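Local coordinates for Aac(6')-Ih protein (Acinetobacter baumannii, PDB 4E8O) that probably transfers the acetyl group of acetyl coenzyme A to the 6'-amino group of aminoglycoside antibiotics, probably conferring resistance to them, at residues B[31-35]-B[65-69]; B[62-66]-B[78-83]; B[74-78]-B[103-108]; B[93-99]-B[130-136]. All coordinates share one frame; numbering follows the deposited sequence.

Contact 1: B[31-35]-B[65-69]; sequences QLSDW and QLLAY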
loop_
_atom_site.group_PDB
_atom_site.type_symbol
_atom_site.label_atom_id
_atom_site.label_comp_id
_atom_site.label_asym_id
_atom_site.label_seq_id
_atom_site.Cartn_x
_atom_site.Cartn_y
_atom_site.Cartn_z
ATOM N N GLN B 31 21.838 1.595 -20.346
ATOM C CA GLN B 31 22.431 1.443 -19.019
ATOM C C GLN B 31 21.782 0.334 -18.187
ATOM O O GLN B 31 21.881 0.339 -16.962
ATOM C CB GLN B 31 22.326 2.770 -18.252
ATOM C CG GLN B 31 23.029 3.953 -18.906
ATOM C CD GLN B 31 22.530 5.284 -18.380
ATOM O OE1 GLN B 31 21.333 5.467 -18.165
ATOM N NE2 GLN B 31 23.447 6.221 -18.168
ATOM N N LEU B 32 21.122 -0.611 -18.850
ATOM C CA LEU B 32 20.418 -1.689 -18.154
ATOM C C LEU B 32 21.350 -2.581 -17.327
ATOM O O LEU B 32 20.984 -3.036 -16.238
ATOM C CB LEU B 32 19.617 -2.530 -19.151
ATOM C CG LEU B 32 18.411 -1.838 -19.791
ATOM C CD1 LEU B 32 17.902 -2.622 -20.987
ATOM C CD2 LEU B 32 17.298 -1.644 -18.777
ATOM N N SER B 33 22.551 -2.822 -17.843
ATOM C CA SER B 33 23.540 -3.645 -17.146
ATOM C C SER B 33 24.022 -3.000 -15.842
ATOM O O SER B 33 24.112 -3.670 -14.809
ATOM C CB SER B 33 24.724 -3.943 -18.064
ATOM O OG SER B 33 25.753 -4.605 -17.357
ATOM N N ASP B 34 24.325 -1.703 -15.884
ATOM C CA ASP B 34 24.712 -0.980 -14.671
ATOM C C ASP B 34 23.578 -0.979 -13.648
ATOM O O ASP B 34 23.817 -1.045 -12.440
ATOM C CB ASP B 34 25.093 0.465 -14.998
ATOM C CG ASP B 34 26.349 0.567 -15.832
ATOM O OD1 ASP B 34 27.230 -0.319 -15.717
ATOM O OD2 ASP B 34 26.458 1.544 -16.602
ATOM N N TRP B 35 22.348 -0.887 -14.146
ATOM C CA TRP B 35 21.156 -0.872 -13.304
ATOM C C TRP B 35 20.948 -2.241 -12.674
ATOM O O TRP B 35 20.668 -2.345 -11.478
ATOM C CB TRP B 35 19.933 -0.480 -14.141
ATOM C CG TRP B 35 18.652 -0.312 -13.357
ATOM C CD1 TRP B 35 18.512 -0.277 -11.997
ATOM C CD2 TRP B 35 17.332 -0.163 -13.900
ATOM N NE1 TRP B 35 17.188 -0.116 -11.666
ATOM C CE2 TRP B 35 16.444 -0.041 -12.814
ATOM C CE3 TRP B 35 16.818 -0.114 -15.199
ATOM C CZ2 TRP B 35 15.067 0.122 -12.988
ATOM C CZ3 TRP B 35 15.458 0.049 -15.372
ATOM C CH2 TRP B 35 14.595 0.164 -14.273
ATOM N N GLN B 65 13.510 6.072 -12.313
ATOM C CA GLN B 65 14.648 5.248 -11.931
ATOM C C GLN B 65 15.940 5.985 -12.251
ATOM O O GLN B 65 16.130 6.470 -13.371
ATOM C CB GLN B 65 14.590 3.883 -12.629
ATOM C CG GLN B 65 14.182 3.935 -14.098
ATOM C CD GLN B 65 12.677 3.917 -14.300
ATOM O OE1 GLN B 65 11.943 3.268 -13.550
ATOM N NE2 GLN B 65 12.209 4.633 -15.317
ATOM N N LEU B 66 16.822 6.088 -11.262
ATOM C CA LEU B 66 18.037 6.882 -11.426
ATOM C C LEU B 66 19.290 6.065 -11.132
ATOM O O LEU B 66 19.236 5.067 -10.407
ATOM C CB LEU B 66 17.998 8.110 -10.509
ATOM C CG LEU B 66 16.732 8.967 -10.513
ATOM C CD1 LEU B 66 16.833 10.068 -9.477
ATOM C CD2 LEU B 66 16.484 9.575 -11.878
ATOM N N LEU B 67 20.408 6.488 -11.719
ATOM C CA LEU B 67 21.724 5.962 -11.381
ATOM C C LEU B 67 22.644 7.128 -11.045
ATOM O O LEU B 67 22.506 8.220 -11.604
ATOM C CB LEU B 67 22.316 5.169 -12.552
ATOM C CG LEU B 67 21.901 3.707 -12.729
ATOM C CD1 LEU B 67 22.218 3.215 -14.133
ATOM C CD2 LEU B 67 22.590 2.832 -11.703
ATOM N N ALA B 68 23.569 6.903 -10.120
ATOM C CA ALA B 68 24.626 7.870 -9.852
ATOM C C ALA B 68 25.948 7.286 -10.334
ATOM O O ALA B 68 26.284 6.148 -10.002
ATOM C CB ALA B 68 24.693 8.201 -8.370
ATOM N N TYR B 69 26.687 8.059 -11.126
ATOM C CA TYR B 69 27.952 7.595 -11.682
ATOM C C TYR B 69 29.132 8.395 -11.138
ATOM O O TYR B 69 28.968 9.521 -10.661
ATOM C CB TYR B 69 27.939 7.702 -13.211
ATOM C CG TYR B 69 27.115 6.651 -13.927
ATOM C CD1 TYR B 69 27.709 5.499 -14.428
ATOM C CD2 TYR B 69 25.754 6.823 -14.125
ATOM C CE1 TYR B 69 26.967 4.546 -15.095
ATOM C CE2 TYR B 69 25.003 5.875 -14.792
ATOM C CZ TYR B 69 25.617 4.739 -15.271
ATOM O OH TYR B 69 24.876 3.790 -15.934
#
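Tyr69 reaches from strand 63-69 to the first turn of helix 32-42, where its hydroxyl donates a 2.8 Å hydrogen bond from OH to Asp34 OD2. The carboxylate stands steeply to the ring, their planes 72° apart, and OD2 lies in the ring plane at its edge; the hydroxyl meets OD2 on the anti side. The amide plane of Gln31, the N-cap residue, is 19° from that of the same ring, NE2 coming 3.7 Å from Tyr69 CE2, while its OE1 accepts a hydrogen bond from Ser28 N. Leu67 CD1 reaches the helix, 4.1 Å from Asp34 CB and 4.3 Å from Trp35 CB. With CG anti to the backbone N (chi1 -175°), the Trp35 indole leans along the strand, and its CH2 comes 3.8 Å from Gln65 CG. The Trp35 NE1 proton goes to Glu80 on the next strand. A tyrosine-carboxylate bond beside leucine and tryptophan packing thus docks helix 32-42 on one face of the central sheet, the helix-on-sheet packing of the GNAT N-acetyltransferase fold.

Contact 2: B[62-66]-B[78-83]; sequences HRLQL and MLEASI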
loop_
_atom_site.group_PDB
_atom_site.type_symbol
_atom_site.label_atom_id
_atom_site.label_comp_id
_atom_site.label_asym_id
_atom_site.label_seq_id
_atom_site.Cartn_x
_atom_site.Cartn_y
_atom_site.Cartn_z
ATOM N N HIS B 62 4.708 7.159 -14.677
ATOM C CA HIS B 62 4.535 7.236 -13.225
ATOM C C HIS B 62 5.696 6.590 -12.467
ATOM O O HIS B 62 5.625 6.398 -11.248
ATOM C CB HIS B 62 3.222 6.571 -12.813
ATOM C CG HIS B 62 3.203 5.089 -13.024
ATOM N ND1 HIS B 62 3.050 4.513 -14.269
ATOM C CD2 HIS B 62 3.316 4.062 -12.148
ATOM C CE1 HIS B 62 3.070 3.196 -14.149
ATOM N NE2 HIS B 62 3.229 2.898 -12.872
ATOM N N ARG B 63 6.762 6.258 -13.189
ATOM C CA ARG B 63 7.930 5.631 -12.582
ATOM C C ARG B 63 9.196 6.438 -12.831
ATOM O O ARG B 63 9.381 7.012 -13.913
ATOM C CB ARG B 63 8.115 4.210 -13.128
ATOM C CG ARG B 63 6.967 3.261 -12.818
ATOM C CD ARG B 63 6.832 3.016 -11.326
ATOM N NE ARG B 63 8.083 2.549 -10.734
ATOM C CZ ARG B 63 8.202 1.452 -9.989
ATOM N NH1 ARG B 63 7.140 0.696 -9.734
ATOM N NH2 ARG B 63 9.384 1.110 -9.499
ATOM N N LEU B 64 10.069 6.481 -11.828
ATOM C CA LEU B 64 11.361 7.140 -11.978
ATOM C C LEU B 64 12.458 6.195 -11.512
ATOM O O LEU B 64 12.348 5.579 -10.444
ATOM C CB LEU B 64 11.417 8.444 -11.172
ATOM C CG LEU B 64 12.656 9.314 -11.429
ATOM C CD1 LEU B 64 12.569 9.997 -12.787
ATOM C CD2 LEU B 64 12.869 10.347 -10.331
ATOM N N GLN B 65 13.510 6.072 -12.313
ATOM C CA GLN B 65 14.648 5.248 -11.931
ATOM C C GLN B 65 15.940 5.985 -12.251
ATOM O O GLN B 65 16.130 6.470 -13.371
ATOM C CB GLN B 65 14.590 3.883 -12.629
ATOM C CG GLN B 65 14.182 3.935 -14.098
ATOM C CD GLN B 65 12.677 3.917 -14.300
ATOM O OE1 GLN B 65 11.943 3.268 -13.550
ATOM N NE2 GLN B 65 12.209 4.633 -15.317
ATOM N N LEU B 66 16.822 6.088 -11.262
ATOM C CA LEU B 66 18.037 6.882 -11.426
ATOM C C LEU B 66 19.290 6.065 -11.132
ATOM O O LEU B 66 19.236 5.067 -10.407
ATOM C CB LEU B 66 17.998 8.110 -10.509
ATOM C CG LEU B 66 16.732 8.967 -10.513
ATOM C CD1 LEU B 66 16.833 10.068 -9.477
ATOM C CD2 LEU B 66 16.484 9.575 -11.878
ATOM N N MET B 78 21.666 3.629 -7.000
ATOM C CA MET B 78 20.433 3.623 -7.787
ATOM C C MET B 78 19.237 3.955 -6.910
ATOM O O MET B 78 19.269 3.730 -5.700
ATOM C CB MET B 78 20.202 2.254 -8.431
ATOM C CG MET B 78 20.172 1.106 -7.434
ATOM S SD MET B 78 19.147 -0.287 -7.960
ATOM C CE MET B 78 17.543 0.243 -7.365
ATOM N N LEU B 79 18.184 4.481 -7.529
ATOM C CA LEU B 79 16.925 4.744 -6.845
ATOM C C LEU B 79 15.775 4.415 -7.788
ATOM O O LEU B 79 15.872 4.632 -9.002
ATOM C CB LEU B 79 16.839 6.215 -6.420
ATOM C CG LEU B 79 15.541 6.695 -5.760
ATOM C CD1 LEU B 79 15.824 7.812 -4.777
ATOM C CD2 LEU B 79 14.539 7.173 -6.796
ATOM N N GLU B 80 14.686 3.897 -7.232
ATOM C CA GLU B 80 13.463 3.715 -7.995
ATOM C C GLU B 80 12.313 4.325 -7.207
ATOM O O GLU B 80 12.238 4.171 -5.990
ATOM C CB GLU B 80 13.217 2.225 -8.284
ATOM C CG GLU B 80 14.365 1.561 -9.046
ATOM C CD GLU B 80 14.103 0.109 -9.407
ATOM O OE1 GLU B 80 12.923 -0.318 -9.427
ATOM O OE2 GLU B 80 15.087 -0.613 -9.682
ATOM N N ALA B 81 11.419 5.026 -7.890
ATOM C CA ALA B 81 10.283 5.629 -7.207
ATOM C C ALA B 81 9.070 5.561 -8.103
ATOM O O ALA B 81 9.195 5.337 -9.310
ATOM C CB ALA B 81 10.585 7.073 -6.817
ATOM N N SER B 82 7.892 5.751 -7.515
ATOM C CA SER B 82 6.658 5.737 -8.285
ATOM C C SER B 82 5.709 6.811 -7.787
ATOM O O SER B 82 5.891 7.359 -6.694
ATOM C CB SER B 82 5.975 4.378 -8.172
ATOM O OG SER B 82 5.659 4.077 -6.823
ATOM N N ILE B 83 4.704 7.119 -8.602
ATOM C CA ILE B 83 3.587 7.937 -8.162
ATOM C C ILE B 83 2.434 6.982 -7.867
ATOM O O ILE B 83 2.083 6.158 -8.715
ATOM C CB ILE B 83 3.145 8.942 -9.241
ATOM C CG1 ILE B 83 4.330 9.791 -9.721
ATOM C CG2 ILE B 83 2.020 9.818 -8.707
ATOM C CD1 ILE B 83 4.966 10.657 -8.638
HETATM O O HOH W 1 10.625 -1.065 -8.261
#
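Strands 63-66 and 78-83 run antiparallel, 169° between their directions and 4.7 Å between axes at closest approach, as neighbouring arms of the beta hairpin 63-69/75-84 in the middle of the GNAT sheet. The hydrogen-bonded pairs Leu64-Ala81 and Leu66-Leu79 alternate with the non-hydrogen-bonded pairs Arg63-Ser82 and Gln65-Glu80. The Leu64 N bond to Ala81 O is nearly straight, 173° at the hydrogen, and Ile83 N to His62 O carries the pairing to His62, just before strand 63-69. CA-H groups point at the same carbonyls, as from Gln65 CA to Leu79 O at 3.2 Å. Leu64, Leu66, Leu79 and Ala81 put their side chains on one face, where helix 113-127 covers Leu64 with Trp124 and Leu79 with Val121. On the other face Arg63, Gln65, Glu80 and Ser82 bring polar groups together. Arg63 doubles back, bent at both chi2 and chi3, and lies over Ser82: CD is 3.5 Å from Ser82 CB, which sits under one face of the guanidinium. Ser82 OG is itself held by Glu100 and Arg84. Glu80 stretches out along an extended chain, and its OE2 is engaged by Arg39 in a salt bridge. The direct ion pair between Arg63 and Glu80 is long, and a water in the guanidinium plane bridges it, accepting from Arg63 NH2 at 2.8 Å and donating to Glu80 OE1 at 2.7 Å.

Contact 3: B[74-78]-B[103-108]; sequences QAIAM and FVLPEY
Ile76 and Tyr108 make the close packing of this contact. The isoleucine methyl CG2 stands over one face of the tyrosine ring, 3.8 Å from its centroid and displaced toward the CE2-CZ side, a CH-pi contact in which CE2 comes to 3.5 Å. Ile76 CG1 lies between the backbone N and the carbonyl carbon (chi1 53°), and this swings CD1 over the other end of the ring, 4.0 Å from Tyr108 CG, so both branches lie against the aromatic group. Leu105 closes in from beside it, its CD1 3.9 Å from Ile76 CG2. Alongside, Leu105 N bonds to Ile76 O in a nearly straight line, 176° at the hydrogen, and Met78 and Phe103 exchange two hydrogen bonds. On the far side of this strand Ile76 and Ala77 together face Ala68, consistent with a beta bulge. Met78 CG and Phe103 CB touch only at 4.1 Å on one face of the sheet, where Leu38 of helix 32-42 also meets Phe103; Ala77 CB faces Val104 CG2 on the other, toward helix 113-127. The loose part is Pro106 and Glu107, which turn out to solvent in a short 3-10 segment before Tyr108 comes back to the strand, its N bonded to Leu105 O. The end of strand 96-104 thus leaves its antiparallel pairing with strand 75-84 for the loop entering helix 113-127, the position where GNAT enzymes typically carry the pyrophosphate-binding loop for coenzyme A.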
loop_
_atom_site.group_PDB
_atom_site.type_symbol
_atom_site.label_atom_id
_atom_site.label_comp_id
_atom_site.label_asym_id
_atom_site.label_seq_id
_atom_site.Cartn_x
_atom_site.Cartn_y
_atom_site.Cartn_z
ATOM N N GLN B 74 31.606 4.575 -13.190
ATOM C CA GLN B 74 31.167 3.489 -12.321
ATOM C C GLN B 74 29.812 3.824 -11.707
ATOM O O GLN B 74 29.651 4.871 -11.077
ATOM C CB GLN B 74 32.183 3.210 -11.209
ATOM C CG GLN B 74 33.552 2.763 -11.697
ATOM C CD GLN B 74 33.493 1.561 -12.618
ATOM O OE1 GLN B 74 33.915 1.629 -13.773
ATOM N NE2 GLN B 74 32.975 0.450 -12.109
ATOM N N ALA B 75 28.835 2.942 -11.899
ATOM C CA ALA B 75 27.534 3.118 -11.266
ATOM C C ALA B 75 27.645 2.702 -9.806
ATOM O O ALA B 75 27.920 1.535 -9.508
ATOM C CB ALA B 75 26.477 2.295 -11.976
ATOM N N ILE B 76 27.438 3.655 -8.898
ATOM C CA ILE B 76 27.653 3.404 -7.474
ATOM C C ILE B 76 26.386 3.505 -6.626
ATOM O O ILE B 76 26.413 3.195 -5.434
ATOM C CB ILE B 76 28.786 4.301 -6.885
ATOM C CG1 ILE B 76 28.549 5.788 -7.187
ATOM C CG2 ILE B 76 30.142 3.867 -7.417
ATOM C CD1 ILE B 76 27.647 6.506 -6.187
ATOM N N ALA B 77 25.286 3.941 -7.238
ATOM C CA ALA B 77 24.010 4.068 -6.535
ATOM C C ALA B 77 22.826 4.057 -7.496
ATOM O O ALA B 77 22.962 4.437 -8.661
ATOM C CB ALA B 77 23.987 5.334 -5.691
ATOM N N MET B 78 21.666 3.629 -7.000
ATOM C CA MET B 78 20.433 3.623 -7.787
ATOM C C MET B 78 19.237 3.955 -6.910
ATOM O O MET B 78 19.269 3.730 -5.700
ATOM C CB MET B 78 20.202 2.254 -8.431
ATOM C CG MET B 78 20.172 1.106 -7.434
ATOM S SD MET B 78 19.147 -0.287 -7.960
ATOM C CE MET B 78 17.543 0.243 -7.365
ATOM N N PHE B 103 19.724 2.242 -3.217
ATOM C CA PHE B 103 20.914 1.497 -2.848
ATOM C C PHE B 103 22.157 2.287 -3.192
ATOM O O PHE B 103 22.328 2.714 -4.330
ATOM C CB PHE B 103 20.961 0.146 -3.560
ATOM C CG PHE B 103 22.269 -0.567 -3.398
ATOM C CD1 PHE B 103 22.561 -1.248 -2.226
ATOM C CD2 PHE B 103 23.215 -0.545 -4.411
ATOM C CE1 PHE B 103 23.774 -1.898 -2.068
ATOM C CE2 PHE B 103 24.423 -1.190 -4.263
ATOM C CZ PHE B 103 24.705 -1.871 -3.090
ATOM N N VAL B 104 23.019 2.478 -2.202
ATOM C CA VAL B 104 24.308 3.117 -2.407
ATOM C C VAL B 104 25.385 2.150 -1.937
ATOM O O VAL B 104 25.237 1.524 -0.884
ATOM C CB VAL B 104 24.422 4.424 -1.600
ATOM C CG1 VAL B 104 25.738 5.123 -1.898
ATOM C CG2 VAL B 104 23.250 5.347 -1.904
ATOM N N LEU B 105 26.450 2.004 -2.723
ATOM C CA LEU B 105 27.606 1.219 -2.292
ATOM C C LEU B 105 28.174 1.826 -1.015
ATOM O O LEU B 105 28.273 3.050 -0.909
ATOM C CB LEU B 105 28.672 1.178 -3.388
ATOM C CG LEU B 105 28.306 0.339 -4.611
ATOM C CD1 LEU B 105 29.355 0.464 -5.702
ATOM C CD2 LEU B 105 28.145 -1.104 -4.198
ATOM N N PRO B 106 28.537 0.974 -0.038
ATOM C CA PRO B 106 28.964 1.410 1.299
ATOM C C PRO B 106 30.018 2.514 1.276
ATOM O O PRO B 106 29.902 3.468 2.045
ATOM C CB PRO B 106 29.556 0.136 1.904
ATOM C CG PRO B 106 28.808 -0.966 1.243
ATOM C CD PRO B 106 28.581 -0.496 -0.173
ATOM N N GLU B 107 31.016 2.390 0.404
ATOM C CA GLU B 107 32.084 3.383 0.291
ATOM C C GLU B 107 31.576 4.794 -0.050
ATOM O O GLU B 107 32.303 5.776 0.117
ATOM C CB GLU B 107 33.122 2.934 -0.751
ATOM C CG GLU B 107 33.880 1.643 -0.407
ATOM C CD GLU B 107 33.071 0.376 -0.664
ATOM O OE1 GLU B 107 32.149 0.408 -1.508
ATOM O OE2 GLU B 107 33.361 -0.657 -0.023
ATOM N N TYR B 108 30.328 4.887 -0.509
ATOM C CA TYR B 108 29.777 6.141 -1.029
ATOM C C TYR B 108 28.630 6.740 -0.200
ATOM O O TYR B 108 28.031 7.738 -0.601
ATOM C CB TYR B 108 29.335 5.951 -2.490
ATOM C CG TYR B 108 30.487 5.714 -3.443
ATOM C CD1 TYR B 108 31.059 6.766 -4.144
ATOM C CD2 TYR B 108 31.006 4.443 -3.631
ATOM C CE1 TYR B 108 32.113 6.555 -5.009
ATOM C CE2 TYR B 108 32.065 4.224 -4.491
ATOM C CZ TYR B 108 32.610 5.283 -5.178
ATOM O OH TYR B 108 33.663 5.071 -6.039
#

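Contact 4: B[93-99]-B[130-136]; sequences TSPVAFL and CTEFASD
Phe98 and Ser135 meet across two parallel strands: Ser135 CA lies over one face of the phenyl ring, 4.2 Å from its centroid. Phe98 CZ lies 3.6 Å from Asp136 OD1, OD2 being near the ring plane and weakly bonded to Asn89 of the second subunit. Phe133, whose CG is anti to the backbone N (chi1 -172°), lays its ring along the first strand on the opposite face of the sheet; CD1 touches Ala97 CB at 3.7 Å, and the ring edge meets the backbone at Leu99 N. Between the two faces run the bonds Ala97 N to Glu132 O, Ala134 N to Ala97 O and Leu99 N to Ala134 O. A water joins Pro95 O to Thr131 N, and Cys130 SG fits beside Pro95 CG at 4.1 Å. Farther out, Arg84 makes a cation-pi contact with Phe98, Phe153 an edge-to-face one with Phe133, and His148 bonds Ser135 OG. Strand 132-138 also pairs antiparallel with a strand of the second subunit. In this beta-alpha-beta unit, apolar rings pack both sheet faces, while the Glu132 carboxylate accepts Gln92 N and, weakly, Thr93 N of the loop before strand 96-104, probably holding that loop to strand 132-138.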
loop_
_atom_site.group_PDB
_atom_site.type_symbol
_atom_site.label_atom_id
_atom_site.label_comp_id
_atom_site.label_asym_id
_atom_site.label_seq_id
_atom_site.Cartn_x
_atom_site.Cartn_y
_atom_site.Cartn_z
ATOM N N THR B 93 -2.868 12.709 1.605
ATOM C CA THR B 93 -3.132 13.247 0.277
ATOM C C THR B 93 -2.996 12.140 -0.751
ATOM O O THR B 93 -2.500 11.051 -0.446
ATOM C CB THR B 93 -2.153 14.385 -0.094
ATOM O OG1 THR B 93 -0.826 13.859 -0.205
ATOM C CG2 THR B 93 -2.175 15.484 0.960
ATOM N N SER B 94 -3.440 12.423 -1.968
ATOM C CA SER B 94 -3.286 11.498 -3.081
ATOM C C SER B 94 -3.385 12.316 -4.356
ATOM O O SER B 94 -4.253 13.181 -4.456
ATOM C CB SER B 94 -4.373 10.421 -3.047
ATOM O OG SER B 94 -4.274 9.563 -4.171
ATOM N N PRO B 95 -2.491 12.063 -5.330
ATOM C CA PRO B 95 -1.447 11.028 -5.290
ATOM C C PRO B 95 -0.263 11.394 -4.394
ATOM O O PRO B 95 -0.189 12.524 -3.909
ATOM C CB PRO B 95 -0.989 10.944 -6.751
ATOM C CG PRO B 95 -1.231 12.316 -7.296
ATOM C CD PRO B 95 -2.465 12.829 -6.592
ATOM N N VAL B 96 0.627 10.431 -4.159
ATOM C CA VAL B 96 1.856 10.659 -3.402
ATOM C C VAL B 96 3.025 10.000 -4.127
ATOM O O VAL B 96 2.835 9.037 -4.872
ATOM C CB VAL B 96 1.778 10.062 -1.970
ATOM C CG1 VAL B 96 0.668 10.709 -1.164
ATOM C CG2 VAL B 96 1.582 8.546 -2.026
ATOM N N ALA B 97 4.237 10.507 -3.911
ATOM C CA ALA B 97 5.421 9.834 -4.433
ATOM C C ALA B 97 5.725 8.680 -3.495
ATOM O O ALA B 97 5.362 8.731 -2.323
ATOM C CB ALA B 97 6.593 10.783 -4.499
ATOM N N PHE B 98 6.373 7.634 -3.992
ATOM C CA PHE B 98 6.708 6.506 -3.128
ATOM C C PHE B 98 8.084 5.958 -3.467
ATOM O O PHE B 98 8.386 5.725 -4.640
ATOM C CB PHE B 98 5.637 5.412 -3.228
ATOM C CG PHE B 98 5.818 4.283 -2.243
ATOM C CD1 PHE B 98 5.179 4.305 -1.011
ATOM C CD2 PHE B 98 6.609 3.190 -2.560
ATOM C CE1 PHE B 98 5.339 3.264 -0.108
ATOM C CE2 PHE B 98 6.775 2.143 -1.665
ATOM C CZ PHE B 98 6.138 2.180 -0.436
ATOM N N LEU B 99 8.913 5.764 -2.442
ATOM C CA LEU B 99 10.264 5.239 -2.632
ATOM C C LEU B 99 10.217 3.724 -2.740
ATOM O O LEU B 99 9.916 3.034 -1.762
ATOM C CB LEU B 99 11.178 5.650 -1.470
ATOM C CG LEU B 99 12.656 5.314 -1.661
ATOM C CD1 LEU B 99 13.194 6.090 -2.841
ATOM C CD2 LEU B 99 13.473 5.608 -0.409
ATOM N N CYS B 130 2.209 16.238 -6.297
ATOM C CA CYS B 130 2.360 15.556 -5.018
ATOM C C CYS B 130 2.942 16.512 -3.979
ATOM O O CYS B 130 3.764 17.375 -4.300
ATOM C CB CYS B 130 3.300 14.359 -5.157
ATOM S SG CYS B 130 2.707 13.036 -6.221
ATOM N N THR B 131 2.517 16.350 -2.730
ATOM C CA THR B 131 3.060 17.126 -1.620
ATOM C C THR B 131 3.612 16.190 -0.552
ATOM O O THR B 131 4.188 16.638 0.444
ATOM C CB THR B 131 1.992 18.015 -0.977
ATOM O OG1 THR B 131 0.974 17.189 -0.398
ATOM C CG2 THR B 131 1.369 18.934 -2.016
ATOM N N GLU B 132 3.418 14.889 -0.752
ATOM C CA GLU B 132 3.930 13.893 0.181
ATOM C C GLU B 132 4.791 12.851 -0.534
ATOM O O GLU B 132 4.518 12.483 -1.682
ATOM C CB GLU B 132 2.780 13.224 0.953
ATOM C CG GLU B 132 2.131 14.124 2.005
ATOM C CD GLU B 132 1.018 13.432 2.765
ATOM O OE1 GLU B 132 0.270 12.654 2.140
ATOM O OE2 GLU B 132 0.884 13.665 3.986
ATOM N N PHE B 133 5.830 12.390 0.162
ATOM C CA PHE B 133 6.793 11.420 -0.352
ATOM C C PHE B 133 6.880 10.344 0.725
ATOM O O PHE B 133 7.383 10.595 1.825
ATOM C CB PHE B 133 8.154 12.103 -0.545
ATOM C CG PHE B 133 9.192 11.259 -1.252
ATOM C CD1 PHE B 133 8.897 9.992 -1.725
ATOM C CD2 PHE B 133 10.479 11.750 -1.436
ATOM C CE1 PHE B 133 9.861 9.229 -2.364
ATOM C CE2 PHE B 133 11.449 10.996 -2.077
ATOM C CZ PHE B 133 11.140 9.731 -2.540
ATOM N N ALA B 134 6.367 9.158 0.416
ATOM C CA ALA B 134 6.293 8.077 1.394
ATOM C C ALA B 134 7.234 6.946 1.018
ATOM O O ALA B 134 7.767 6.909 -0.090
ATOM C CB ALA B 134 4.868 7.558 1.514
ATOM N N SER B 135 7.430 6.021 1.951
ATOM C CA SER B 135 8.305 4.873 1.748
ATOM C C SER B 135 7.932 3.858 2.811
ATOM O O SER B 135 7.074 4.133 3.658
ATOM C CB SER B 135 9.768 5.286 1.890
ATOM O OG SER B 135 10.654 4.206 1.622
ATOM N N ASP B 136 8.549 2.682 2.767
ATOM C CA ASP B 136 8.336 1.703 3.828
ATOM C C ASP B 136 9.561 0.812 3.980
ATOM O O ASP B 136 10.478 0.862 3.159
ATOM C CB ASP B 136 7.061 0.875 3.588
ATOM C CG ASP B 136 7.168 -0.047 2.383
ATOM O OD1 ASP B 136 8.175 0.013 1.645
ATOM O OD2 ASP B 136 6.231 -0.837 2.163
HETATM O O HOH W 2 0.906 14.043 -1.972
#

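How the contacts relate
All four contacts belong to one mixed sheet, in which strands 63-69, 75-84, 96-104 and 132-138 lie side by side. Contact 1 closes along the chain before contacts 3 and 4 open, whereas the segments of contacts 2 and 3, and of 3 and 4, alternate. Contacts 1 and 2 share Gln65 and Leu66, and contacts 2 and 3 share Met78. Contacts 3 and 4 hold the two ends of strand 96-104, their centres about 24 Å apart on opposite sides of the chain's centre. Contact 2 lies nearest that centre, and Ser82 O bonds Phe98 N to link it with contact 4. Together they build the GNAT sheet from helix 32-42 to the strand that the second subunit extends.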